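Local coordinates for soluble epoxide hydrolase (Bacillus megaterium, PDB 4INZ), which belongs to the epoxide hydrolases of the alpha/beta hydrolase fold, enzymes built on a mostly parallel beta sheet flanked by helices, at residues Ile23-Val28 against Arg97-Gly102; His141-Met146 against Phe237-Glu242; Gly181-Val186 against Ala203-Trp208; Pro247-Trp252 against Trp299-Lys304. The protein carries 1 engineered substitution. All blocks are in the same frame, centred on the assembly; numbering follows the deposited sequence.

Interaction 1 of 4, residues Ile23-Val28 against Arg97-Gly102; sequences INVNGV and RQVIEG
Gln-98 reaches from the helix to the end of the strand, and its side chain does two jobs at once. CB lies 3.6 Å from Val-25 CB, the two side chains lying alongside but running opposite ways. Beyond CG the chain runs on extended, which carries OE1 to the backbone of the turn, where it accepts a hydrogen bond from Asn-26 N at 2.8 Å. The bond is bent, 141° at the hydrogen, and the donor sits well above the carbonyl plane. NE2 of the same amide is held by Glu-94 one helical turn back, so both polar ends of Gln-98 have partners and its rotation is set.

The strand concerned, 20-25, is an outermost strand of the alpha/beta hydrolase sheet and turns into its antiparallel neighbour 28-36 through a type I' hairpin turn, Val-25 to Val-28; helix 89-102 packs against this hairpin. Asn-26 is tied to the helix a second time, through ND2 to Asp-95.

Next along the helix, Val-99 offers CG2 to the strand, 4.0 Å from Val-25 CG1 and 4.3 Å from Ile-23 CG2, while Leu-30 of the second hairpin strand touches Val-99 as well. At Gly-102 the helix presents bare backbone. Ile-23, with CG1 swung anti to its backbone N (chi1 -167°) and the chain extended, lays CD1 against it, 3.5 Å from Gly-102 C.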
# COMPACT_ATOMS: atom_id res chain seq x y z
N ILE A 23 -0.44 -17.63 -6.96
CA ILE A 23 -1.36 -18.25 -6.03
C ILE A 23 -2.79 -17.91 -6.45
O ILE A 23 -3.12 -16.76 -6.74
CB ILE A 23 -1.09 -17.83 -4.57
CG1 ILE A 23 -1.84 -18.74 -3.59
CG2 ILE A 23 -1.41 -16.35 -4.34
CD1 ILE A 23 -1.43 -18.55 -2.15
N ASN A 24 -3.64 -18.93 -6.54
CA ASN A 24 -5.02 -18.72 -6.94
C ASN A 24 -5.88 -18.41 -5.73
O ASN A 24 -6.01 -19.24 -4.82
CB ASN A 24 -5.56 -19.95 -7.68
CG ASN A 24 -6.98 -19.74 -8.19
OD1 ASN A 24 -7.94 -20.22 -7.58
ND2 ASN A 24 -7.12 -19.04 -9.31
N VAL A 25 -6.44 -17.22 -5.70
CA VAL A 25 -7.29 -16.80 -4.59
C VAL A 25 -8.47 -16.01 -5.11
O VAL A 25 -8.35 -15.22 -6.04
CB VAL A 25 -6.52 -15.92 -3.57
CG1 VAL A 25 -5.31 -16.65 -3.02
CG2 VAL A 25 -6.11 -14.60 -4.21
N ASN A 26 -9.63 -16.23 -4.50
CA ASN A 26 -10.76 -15.34 -4.69
C ASN A 26 -11.09 -15.10 -6.17
O ASN A 26 -11.46 -13.99 -6.56
CB ASN A 26 -10.49 -14.01 -3.99
CG ASN A 26 -11.74 -13.21 -3.74
OD1 ASN A 26 -12.86 -13.73 -3.81
ND2 ASN A 26 -11.57 -11.92 -3.46
N GLY A 27 -10.92 -16.14 -6.98
CA GLY A 27 -11.32 -16.09 -8.38
C GLY A 27 -10.30 -15.50 -9.33
O GLY A 27 -10.58 -15.32 -10.51
N VAL A 28 -9.11 -15.18 -8.81
CA VAL A 28 -8.05 -14.60 -9.63
C VAL A 28 -6.70 -15.25 -9.34
O VAL A 28 -6.50 -15.83 -8.28
CB VAL A 28 -7.94 -13.07 -9.39
CG1 VAL A 28 -9.28 -12.40 -9.63
CG2 VAL A 28 -7.43 -12.78 -7.98
N ARG A 97 -6.93 -12.22 2.76
CA ARG A 97 -7.25 -13.33 3.64
C ARG A 97 -6.85 -14.66 3.02
O ARG A 97 -6.24 -15.50 3.68
CB ARG A 97 -8.75 -13.35 3.97
CG ARG A 97 -9.09 -14.17 5.19
CD ARG A 97 -10.59 -14.41 5.30
NE ARG A 97 -11.11 -15.18 4.17
CZ ARG A 97 -11.02 -16.50 4.07
NH1 ARG A 97 -10.44 -17.20 5.04
NH2 ARG A 97 -11.52 -17.12 3.01
N GLN A 98 -7.19 -14.86 1.75
CA GLN A 98 -6.91 -16.12 1.07
C GLN A 98 -5.43 -16.30 0.76
O GLN A 98 -4.93 -17.42 0.72
CB GLN A 98 -7.75 -16.26 -0.21
CG GLN A 98 -9.25 -16.36 0.02
CD GLN A 98 -9.99 -16.91 -1.20
OE1 GLN A 98 -9.40 -17.57 -2.05
NE2 GLN A 98 -11.28 -16.63 -1.29
N VAL A 99 -4.71 -15.21 0.53
CA VAL A 99 -3.28 -15.30 0.29
C VAL A 99 -2.55 -15.84 1.52
O VAL A 99 -1.70 -16.73 1.41
CB VAL A 99 -2.69 -13.94 -0.11
CG1 VAL A 99 -1.17 -13.97 0.02
CG2 VAL A 99 -3.11 -13.59 -1.54
N ILE A 100 -2.89 -15.31 2.69
CA ILE A 100 -2.28 -15.75 3.94
C ILE A 100 -2.53 -17.25 4.17
O ILE A 100 -1.61 -18.01 4.48
CB ILE A 100 -2.79 -14.92 5.14
CG1 ILE A 100 -2.36 -13.46 4.97
CG2 ILE A 100 -2.27 -15.48 6.45
CD1 ILE A 100 -2.98 -12.51 5.98
N GLU A 101 -3.78 -17.66 3.98
CA GLU A 101 -4.12 -19.07 4.14
C GLU A 101 -3.54 -19.92 3.02
O GLU A 101 -3.09 -21.05 3.25
CB GLU A 101 -5.63 -19.25 4.21
CG GLU A 101 -6.25 -18.66 5.46
CD GLU A 101 -7.62 -19.24 5.73
OE1 GLU A 101 -8.14 -19.98 4.86
OE2 GLU A 101 -8.18 -18.96 6.82
N GLY A 102 -3.55 -19.39 1.81
CA GLY A 102 -3.05 -20.12 0.65
C GLY A 102 -1.58 -20.45 0.79
O GLY A 102 -1.12 -21.50 0.33

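Interaction 2 of 4, residues His141-Met146 against Phe237-Glu242; sequences HPYTFM and FPLEEE
Tyr-143 and Leu-239 meet where the first turn of helix 142-151 faces the irregular chain that leads back to strand 248-253, the return from a mainly helical insertion, probably the cap, to the sheet of the alpha/beta hydrolase fold.

One hydrogen bond crosses the contact. Tyr-143 OH donates to the backbone oxygen of Glu-241 at 2.6 Å, approaching from above that carbonyl's plane, 54° out of it, while the oxygen itself lies close to the plane of the tyrosine ring, at its edge. The phenol thus holds a loop without regular secondary structure by its main chain.

Apolar contact gathers around Leu-239. Its CD1 branch touches two neighbours, 3.7 Å from Pro-142 CB and 3.8 Å from Tyr-143 CE1, and its CB comes 3.5 Å from Tyr-143 OH. Glu-242 passes the end of the tyrosine at about a right angle, with the aliphatic CG 3.7 Å from Tyr-143 OH and the carboxylate plane turned 71° from the ring. Tyr-270 meets the tyrosine ring almost parallel, and Tyr-125 and Arg-126 of helix 115-126 touch Leu-239.

His-141 occupies the N-cap of the helix, and its imidazole has a second tie through NE2 to the hydroxyl of Tyr-125, a group that also bonds Glu-242 O; the two segments therefore share one partner. The cap itself is nearly straight: Thr-144 N donates to His-141 ND1 over 3.3 Å at 173°, with the donor lying in the imidazole plane.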
# COMPACT_ATOMS: atom_id res chain seq x y z
N HIS A 141 -4.82 5.86 7.31
CA HIS A 141 -5.46 5.16 8.41
C HIS A 141 -6.96 5.35 8.24
O HIS A 141 -7.41 6.45 7.93
CB HIS A 141 -5.02 5.72 9.77
CG HIS A 141 -5.71 5.09 10.94
ND1 HIS A 141 -6.84 5.64 11.52
CD2 HIS A 141 -5.45 3.95 11.62
CE1 HIS A 141 -7.24 4.87 12.51
NE2 HIS A 141 -6.42 3.83 12.59
N PRO A 142 -7.75 4.28 8.41
CA PRO A 142 -9.19 4.36 8.10
C PRO A 142 -9.91 5.56 8.73
O PRO A 142 -10.78 6.14 8.10
CB PRO A 142 -9.73 3.05 8.65
CG PRO A 142 -8.59 2.10 8.48
CD PRO A 142 -7.35 2.92 8.79
N TYR A 143 -9.54 5.91 9.96
CA TYR A 143 -10.29 6.95 10.67
C TYR A 143 -9.67 8.33 10.56
O TYR A 143 -10.37 9.30 10.27
CB TYR A 143 -10.51 6.56 12.14
CG TYR A 143 -11.49 5.42 12.32
CD1 TYR A 143 -11.04 4.10 12.34
CD2 TYR A 143 -12.85 5.65 12.45
CE1 TYR A 143 -11.93 3.05 12.49
CE2 TYR A 143 -13.75 4.61 12.61
CZ TYR A 143 -13.28 3.31 12.63
OH TYR A 143 -14.17 2.27 12.78
N THR A 144 -8.37 8.43 10.80
CA THR A 144 -7.73 9.74 10.74
C THR A 144 -7.77 10.33 9.33
O THR A 144 -7.83 11.54 9.16
CB THR A 144 -6.28 9.75 11.28
OG1 THR A 144 -5.43 8.94 10.45
CG2 THR A 144 -6.24 9.24 12.73
N PHE A 145 -7.76 9.47 8.31
CA PHE A 145 -7.78 9.98 6.94
C PHE A 145 -9.07 10.72 6.63
O PHE A 145 -9.06 11.78 6.00
CB PHE A 145 -7.56 8.88 5.90
CG PHE A 145 -7.49 9.39 4.50
CD1 PHE A 145 -6.48 10.27 4.12
CD2 PHE A 145 -8.43 9.01 3.55
CE1 PHE A 145 -6.40 10.75 2.83
CE2 PHE A 145 -8.35 9.49 2.26
CZ PHE A 145 -7.34 10.36 1.90
N MET A 146 -10.20 10.15 7.05
CA MET A 146 -11.48 10.82 6.85
C MET A 146 -11.52 12.14 7.64
O MET A 146 -12.03 13.14 7.15
CB MET A 146 -12.64 9.92 7.27
CG MET A 146 -12.74 8.66 6.43
SD MET A 146 -13.01 8.98 4.67
CE MET A 146 -14.72 9.56 4.69
N PHE A 237 -13.22 3.00 4.69
CA PHE A 237 -14.01 1.83 4.32
C PHE A 237 -14.77 1.37 5.57
O PHE A 237 -14.31 1.57 6.69
CB PHE A 237 -13.11 0.72 3.79
CG PHE A 237 -12.22 1.15 2.65
CD1 PHE A 237 -12.76 1.46 1.42
CD2 PHE A 237 -10.85 1.26 2.83
CE1 PHE A 237 -11.95 1.87 0.37
CE2 PHE A 237 -10.03 1.67 1.78
CZ PHE A 237 -10.58 1.97 0.55
N PRO A 238 -15.96 0.76 5.38
CA PRO A 238 -16.81 0.42 6.53
C PRO A 238 -16.12 -0.46 7.56
O PRO A 238 -15.52 -1.47 7.20
CB PRO A 238 -17.98 -0.33 5.88
CG PRO A 238 -18.06 0.23 4.51
CD PRO A 238 -16.61 0.45 4.10
N LEU A 239 -16.21 -0.06 8.82
CA LEU A 239 -15.63 -0.83 9.92
C LEU A 239 -16.57 -0.87 11.12
O LEU A 239 -17.26 0.11 11.42
CB LEU A 239 -14.29 -0.23 10.35
CG LEU A 239 -13.13 -0.43 9.38
CD1 LEU A 239 -11.86 0.24 9.89
CD2 LEU A 239 -12.88 -1.91 9.15
N GLU A 240 -16.58 -2.01 11.79
CA GLU A 240 -17.35 -2.22 13.01
C GLU A 240 -16.65 -1.58 14.21
O GLU A 240 -17.28 -0.94 15.05
CB GLU A 240 -17.50 -3.72 13.25
CG GLU A 240 -16.16 -4.48 13.40
CD GLU A 240 -15.18 -4.24 12.24
OE1 GLU A 240 -14.09 -3.66 12.48
OE2 GLU A 240 -15.50 -4.63 11.09
N GLU A 241 -15.33 -1.75 14.28
CA GLU A 241 -14.55 -1.30 15.42
C GLU A 241 -13.73 -0.05 15.12
O GLU A 241 -13.25 0.13 14.01
CB GLU A 241 -13.62 -2.41 15.90
CG GLU A 241 -14.19 -3.24 17.03
CD GLU A 241 -14.44 -2.40 18.26
OE1 GLU A 241 -13.46 -1.97 18.91
OE2 GLU A 241 -15.63 -2.17 18.59
N GLU A 242 -13.57 0.80 16.14
CA GLU A 242 -12.76 2.00 16.01
C GLU A 242 -11.34 1.77 16.52
O GLU A 242 -10.41 2.47 16.11
CB GLU A 242 -13.38 3.17 16.79
CG GLU A 242 -14.64 3.75 16.16
CD GLU A 242 -15.00 5.12 16.72
OE1 GLU A 242 -14.54 5.45 17.84
OE2 GLU A 242 -15.73 5.86 16.04

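Interaction 3 of 4, residues Gly181-Val186 against Ala203-Trp208; sequences GLRKLV and AYMNSW
Leu-182 lies across one face of the Trp-208 indole, and this pair gives the two helices their main point of contact. CB sits squarely over the six-membered ring, 3.5 Å from its centroid and only 7° off the normal, a close CH-pi contact. CD1 covers the other end of the same face, 3.7 Å from Trp-208 CG, so the leucine spans the indole lengthwise. The opposite face of the indole is backed by the carbonyl oxygen of Tyr-204, leaving the flat group sandwiched between its own helix and the facing one.

The outer rim of the indole enters the hollow between Leu-182, Arg-183 and Val-186 of helix 169-193: CH2 reaches 3.5 Å from Leu-182 O, and Val-186 CB lies at the ring's edge. With the axes of the short segments 11.4 Å apart, large side chains bridge the gap where backbones stay well separated. Val-186, one turn on from Leu-182 on the same helix, is a second bump. Its CG1, opposite the backbone N across the CA-CB bond (chi1 163°), presses off-centre on the ring of Tyr-204, 3.8 Å from CE1. On the flank, Met-205 curls twice along its chain and sets SD 3.9 Å from Arg-183 CG; the arginine's polar end turns elsewhere, to the carbonyl oxygens of Asp-177 and Asn-178.

The aromatic polar atoms point to a loop, Trp-208 NE1 to Pro-48 O and Tyr-204 OH to Asp-49. The short segments run at 141° to each other, and both helices belong to the mainly helical insertion after strand 131-137, consistent with the cap of epoxide hydrolases of the alpha/beta hydrolase family.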
# COMPACT_ATOMS: atom_id res chain seq x y z
N GLY A 181 3.04 9.50 -18.03
CA GLY A 181 2.44 9.98 -16.80
C GLY A 181 2.99 9.27 -15.58
O GLY A 181 3.24 9.88 -14.53
N LEU A 182 3.17 7.96 -15.70
CA LEU A 182 3.71 7.15 -14.61
C LEU A 182 5.20 7.39 -14.42
O LEU A 182 5.71 7.40 -13.30
CB LEU A 182 3.42 5.67 -14.85
CG LEU A 182 1.94 5.27 -14.88
CD1 LEU A 182 1.76 3.84 -15.39
CD2 LEU A 182 1.30 5.45 -13.50
N ARG A 183 5.91 7.57 -15.53
CA ARG A 183 7.34 7.88 -15.47
C ARG A 183 7.60 9.16 -14.70
O ARG A 183 8.52 9.25 -13.89
CB ARG A 183 7.93 8.00 -16.88
CG ARG A 183 8.18 6.66 -17.56
CD ARG A 183 9.05 6.82 -18.79
NE ARG A 183 8.31 7.31 -19.95
CZ ARG A 183 8.47 8.52 -20.49
NH1 ARG A 183 7.75 8.88 -21.55
NH2 ARG A 183 9.35 9.37 -19.98
N LYS A 184 6.79 10.18 -14.97
CA LYS A 184 6.99 11.47 -14.33
C LYS A 184 6.65 11.36 -12.86
O LYS A 184 7.27 12.02 -12.02
CB LYS A 184 6.15 12.54 -15.03
CG LYS A 184 6.56 12.75 -16.48
CD LYS A 184 5.80 13.90 -17.14
CE LYS A 184 6.32 14.16 -18.56
NZ LYS A 184 6.19 12.97 -19.45
N LEU A 185 5.69 10.51 -12.53
CA LEU A 185 5.24 10.35 -11.16
C LEU A 185 6.27 9.64 -10.29
O LEU A 185 6.58 10.10 -9.19
CB LEU A 185 3.90 9.61 -11.13
CG LEU A 185 3.17 9.47 -9.80
CD1 LEU A 185 2.99 10.83 -9.14
CD2 LEU A 185 1.82 8.79 -10.02
N VAL A 186 6.82 8.54 -10.80
CA VAL A 186 7.68 7.67 -9.99
C VAL A 186 9.13 7.55 -10.48
O VAL A 186 10.06 7.54 -9.68
CB VAL A 186 7.08 6.24 -9.91
CG1 VAL A 186 8.13 5.23 -9.46
CG2 VAL A 186 5.88 6.24 -8.99
N ALA A 203 12.44 -2.67 -14.42
CA ALA A 203 11.46 -3.49 -13.73
C ALA A 203 10.12 -2.76 -13.64
O ALA A 203 9.07 -3.37 -13.83
CB ALA A 203 11.95 -3.87 -12.34
N TYR A 204 10.16 -1.47 -13.33
CA TYR A 204 8.94 -0.69 -13.28
C TYR A 204 8.27 -0.62 -14.65
O TYR A 204 7.06 -0.79 -14.76
CB TYR A 204 9.22 0.73 -12.78
CG TYR A 204 8.99 0.91 -11.30
CD1 TYR A 204 7.76 1.33 -10.82
CD2 TYR A 204 10.00 0.66 -10.38
CE1 TYR A 204 7.54 1.52 -9.48
CE2 TYR A 204 9.79 0.84 -9.02
CZ TYR A 204 8.55 1.26 -8.58
OH TYR A 204 8.32 1.45 -7.23
N MET A 205 9.06 -0.37 -15.69
CA MET A 205 8.51 -0.28 -17.04
C MET A 205 7.84 -1.60 -17.42
O MET A 205 6.74 -1.61 -17.97
CB MET A 205 9.58 0.08 -18.07
CG MET A 205 10.19 1.47 -17.89
SD MET A 205 8.97 2.81 -17.84
CE MET A 205 8.21 2.63 -19.45
N ASN A 206 8.52 -2.71 -17.14
CA ASN A 206 7.92 -4.02 -17.36
C ASN A 206 6.60 -4.18 -16.62
O ASN A 206 5.63 -4.74 -17.15
CB ASN A 206 8.87 -5.14 -16.92
CG ASN A 206 10.02 -5.35 -17.87
OD1 ASN A 206 10.00 -4.88 -19.01
ND2 ASN A 206 11.04 -6.07 -17.40
N SER A 207 6.56 -3.70 -15.37
CA SER A 207 5.36 -3.86 -14.56
C SER A 207 4.17 -3.14 -15.18
O SER A 207 3.05 -3.63 -15.13
CB SER A 207 5.58 -3.38 -13.11
OG SER A 207 5.44 -1.97 -12.99
N TRP A 208 4.43 -1.98 -15.78
CA TRP A 208 3.36 -1.20 -16.40
C TRP A 208 2.91 -1.81 -17.73
O TRP A 208 1.72 -1.79 -18.07
CB TRP A 208 3.79 0.26 -16.55
CG TRP A 208 3.98 0.91 -15.21
CD1 TRP A 208 3.33 0.59 -14.05
CD2 TRP A 208 4.89 1.96 -14.88
NE1 TRP A 208 3.77 1.39 -13.02
CE2 TRP A 208 4.73 2.23 -13.50
CE3 TRP A 208 5.81 2.70 -15.62
CZ2 TRP A 208 5.47 3.22 -12.85
CZ3 TRP A 208 6.55 3.69 -14.97
CH2 TRP A 208 6.37 3.93 -13.60

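Interaction 4 of 4, residues Pro247-Trp252 against Trp299-Lys304; sequences PVQIIW and WNFLNK
Strand 248-252 and the last turns of helix 291-303 come closest at Gln-249 and Phe-301, whose CA atoms are 6.7 Å apart. This is a C-terminal helix laid on a face of the central sheet, as in the alpha/beta hydrolase fold, where the parallel strands 131-137, 248-253 and 274-279, the last at the edge, lie beneath it.

Phe-301 drives its ring down onto the strand. With chi1 at 171° the ring extends away from the main-chain N, and Gln-249 CB meets one face over its centre, 3.5 Å from the centroid and 12° off the normal, in a CH-pi contact. The far end of the ring slides in beside the preceding residues: CZ lies 3.6 Å from Pro-247 O, which stands at the ring's edge, and 4.1 Å from Pro-247 CB. Lys-133 and Ile-135 of the adjoining strand also touch the phenylalanine.

Gln-249 pairs this apolar contact with a polar end. A bend at chi2 (79°) turns the amide alongside its own strand, where NE2 donates to Ile-250 O at 3.0 Å; that oxygen lies near the plane of the amide, while the donor stands above the plane of the carbonyl. OE1 is left facing the helix, 3.4 Å from Phe-301 CB, with the amide plane nearly perpendicular to the ring.

A water links the two segments. It donates to Gln-249 OE1 and accepts from Asn-300 ND2 and from Lys-304 NZ, which is also bonded to Ser-275 of the edge strand; the water lies 2.8 Å from Gln-249 OE1.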
# COMPACT_ATOMS: atom_id res chain seq x y z
N PRO A 247 -0.02 -4.79 18.00
CA PRO A 247 1.11 -3.87 17.94
C PRO A 247 1.29 -3.33 16.52
O PRO A 247 1.28 -4.10 15.56
CB PRO A 247 2.31 -4.76 18.31
CG PRO A 247 1.71 -5.96 19.00
CD PRO A 247 0.40 -6.17 18.30
N VAL A 248 1.47 -2.02 16.41
CA VAL A 248 1.60 -1.36 15.12
C VAL A 248 2.80 -0.42 15.10
O VAL A 248 3.07 0.28 16.08
CB VAL A 248 0.34 -0.54 14.76
CG1 VAL A 248 0.52 0.17 13.43
CG2 VAL A 248 -0.89 -1.45 14.72
N GLN A 249 3.51 -0.42 13.98
CA GLN A 249 4.60 0.52 13.74
C GLN A 249 4.28 1.33 12.49
O GLN A 249 4.00 0.75 11.44
CB GLN A 249 5.92 -0.22 13.51
CG GLN A 249 7.05 0.71 13.06
CD GLN A 249 7.66 1.49 14.22
OE1 GLN A 249 8.01 0.91 15.25
NE2 GLN A 249 7.78 2.80 14.06
N ILE A 250 4.34 2.65 12.61
CA ILE A 250 4.23 3.54 11.46
C ILE A 250 5.63 4.01 11.07
O ILE A 250 6.42 4.38 11.94
CB ILE A 250 3.43 4.81 11.77
CG1 ILE A 250 2.05 4.47 12.35
CG2 ILE A 250 3.34 5.70 10.54
CD1 ILE A 250 1.31 3.44 11.59
N ILE A 251 5.93 3.99 9.77
CA ILE A 251 7.19 4.52 9.25
C ILE A 251 6.84 5.49 8.14
O ILE A 251 6.34 5.09 7.09
CB ILE A 251 8.10 3.40 8.72
CG1 ILE A 251 8.34 2.37 9.83
CG2 ILE A 251 9.43 3.98 8.22
CD1 ILE A 251 9.17 1.16 9.42
N TRP A 252 7.07 6.78 8.37
CA TRP A 252 6.38 7.82 7.63
C TRP A 252 7.34 8.85 7.06
O TRP A 252 8.10 9.46 7.80
CB TRP A 252 5.41 8.54 8.57
CG TRP A 252 4.46 9.47 7.88
CD1 TRP A 252 4.69 10.77 7.54
CD2 TRP A 252 3.13 9.17 7.46
NE1 TRP A 252 3.58 11.30 6.93
CE2 TRP A 252 2.60 10.34 6.87
CE3 TRP A 252 2.32 8.03 7.53
CZ2 TRP A 252 1.31 10.40 6.35
CZ3 TRP A 252 1.03 8.10 7.02
CH2 TRP A 252 0.55 9.27 6.44
N TRP A 299 13.33 -3.68 12.42
CA TRP A 299 13.95 -4.60 13.37
C TRP A 299 13.66 -4.18 14.81
O TRP A 299 13.31 -5.01 15.66
CB TRP A 299 15.47 -4.66 13.18
CG TRP A 299 15.90 -5.63 12.12
CD1 TRP A 299 16.66 -5.35 11.01
CD2 TRP A 299 15.61 -7.03 12.07
NE1 TRP A 299 16.85 -6.50 10.28
CE2 TRP A 299 16.21 -7.54 10.90
CE3 TRP A 299 14.88 -7.89 12.90
CZ2 TRP A 299 16.12 -8.89 10.54
CZ3 TRP A 299 14.80 -9.24 12.53
CH2 TRP A 299 15.42 -9.72 11.37
N ASN A 300 13.80 -2.89 15.07
CA ASN A 300 13.58 -2.39 16.42
C ASN A 300 12.17 -2.75 16.91
O ASN A 300 11.98 -3.23 18.03
CB ASN A 300 13.79 -0.88 16.47
CG ASN A 300 13.76 -0.34 17.87
OD1 ASN A 300 14.71 -0.53 18.65
ND2 ASN A 300 12.68 0.34 18.22
N PHE A 301 11.20 -2.52 16.04
CA PHE A 301 9.80 -2.85 16.31
C PHE A 301 9.58 -4.35 16.50
O PHE A 301 8.94 -4.78 17.47
CB PHE A 301 8.94 -2.34 15.15
CG PHE A 301 7.51 -2.80 15.20
CD1 PHE A 301 6.68 -2.40 16.24
CD2 PHE A 301 7.00 -3.62 14.21
CE1 PHE A 301 5.36 -2.82 16.28
CE2 PHE A 301 5.68 -4.04 14.25
CZ PHE A 301 4.86 -3.64 15.28
N LEU A 302 10.10 -5.15 15.58
CA LEU A 302 9.88 -6.60 15.62
C LEU A 302 10.51 -7.23 16.86
O LEU A 302 10.04 -8.26 17.36
CB LEU A 302 10.43 -7.26 14.35
CG LEU A 302 9.73 -6.87 13.05
CD1 LEU A 302 10.59 -7.14 11.83
CD2 LEU A 302 8.37 -7.58 12.93
N ASN A 303 11.57 -6.60 17.36
CA ASN A 303 12.31 -7.17 18.49
C ASN A 303 11.87 -6.66 19.86
O ASN A 303 12.28 -7.22 20.88
CB ASN A 303 13.82 -6.91 18.34
CG ASN A 303 14.43 -7.68 17.19
OD1 ASN A 303 13.97 -8.76 16.84
ND2 ASN A 303 15.49 -7.12 16.60
N LYS A 304 11.05 -5.61 19.89
CA LYS A 304 10.72 -5.01 21.18
C LYS A 304 9.42 -5.55 21.77
O LYS A 304 9.07 -5.21 22.90
CB LYS A 304 10.73 -3.47 21.13
CG LYS A 304 9.52 -2.80 20.47
CD LYS A 304 9.76 -1.28 20.38
CE LYS A 304 8.57 -0.52 19.80
NZ LYS A 304 8.84 0.95 19.57
OXT LYS A 304 8.71 -6.35 21.15
O HOH W 1 10.17 1.18 17.01

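In the fold
From the N terminus, interaction 1 closes first, bringing helix 89-102 back to the opening hairpin at one edge of the sheet. Interaction 2 then opens beyond strand 131-137 and closes a long, predominantly helical excursion, inside which interaction 3 is nested. That inner contact joins two helices of the excursion, while interaction 2 ties its beginning to its end; the two lie on opposite sides of the chain's centre, their own centres about 31 Å apart. Interaction 4 follows in series, fixing the C-terminal helix on the sheet. Interactions 1 and 4 reach the same sheet, 1 at its outermost strand 20-25 and 4 next to the opposite edge. None cross.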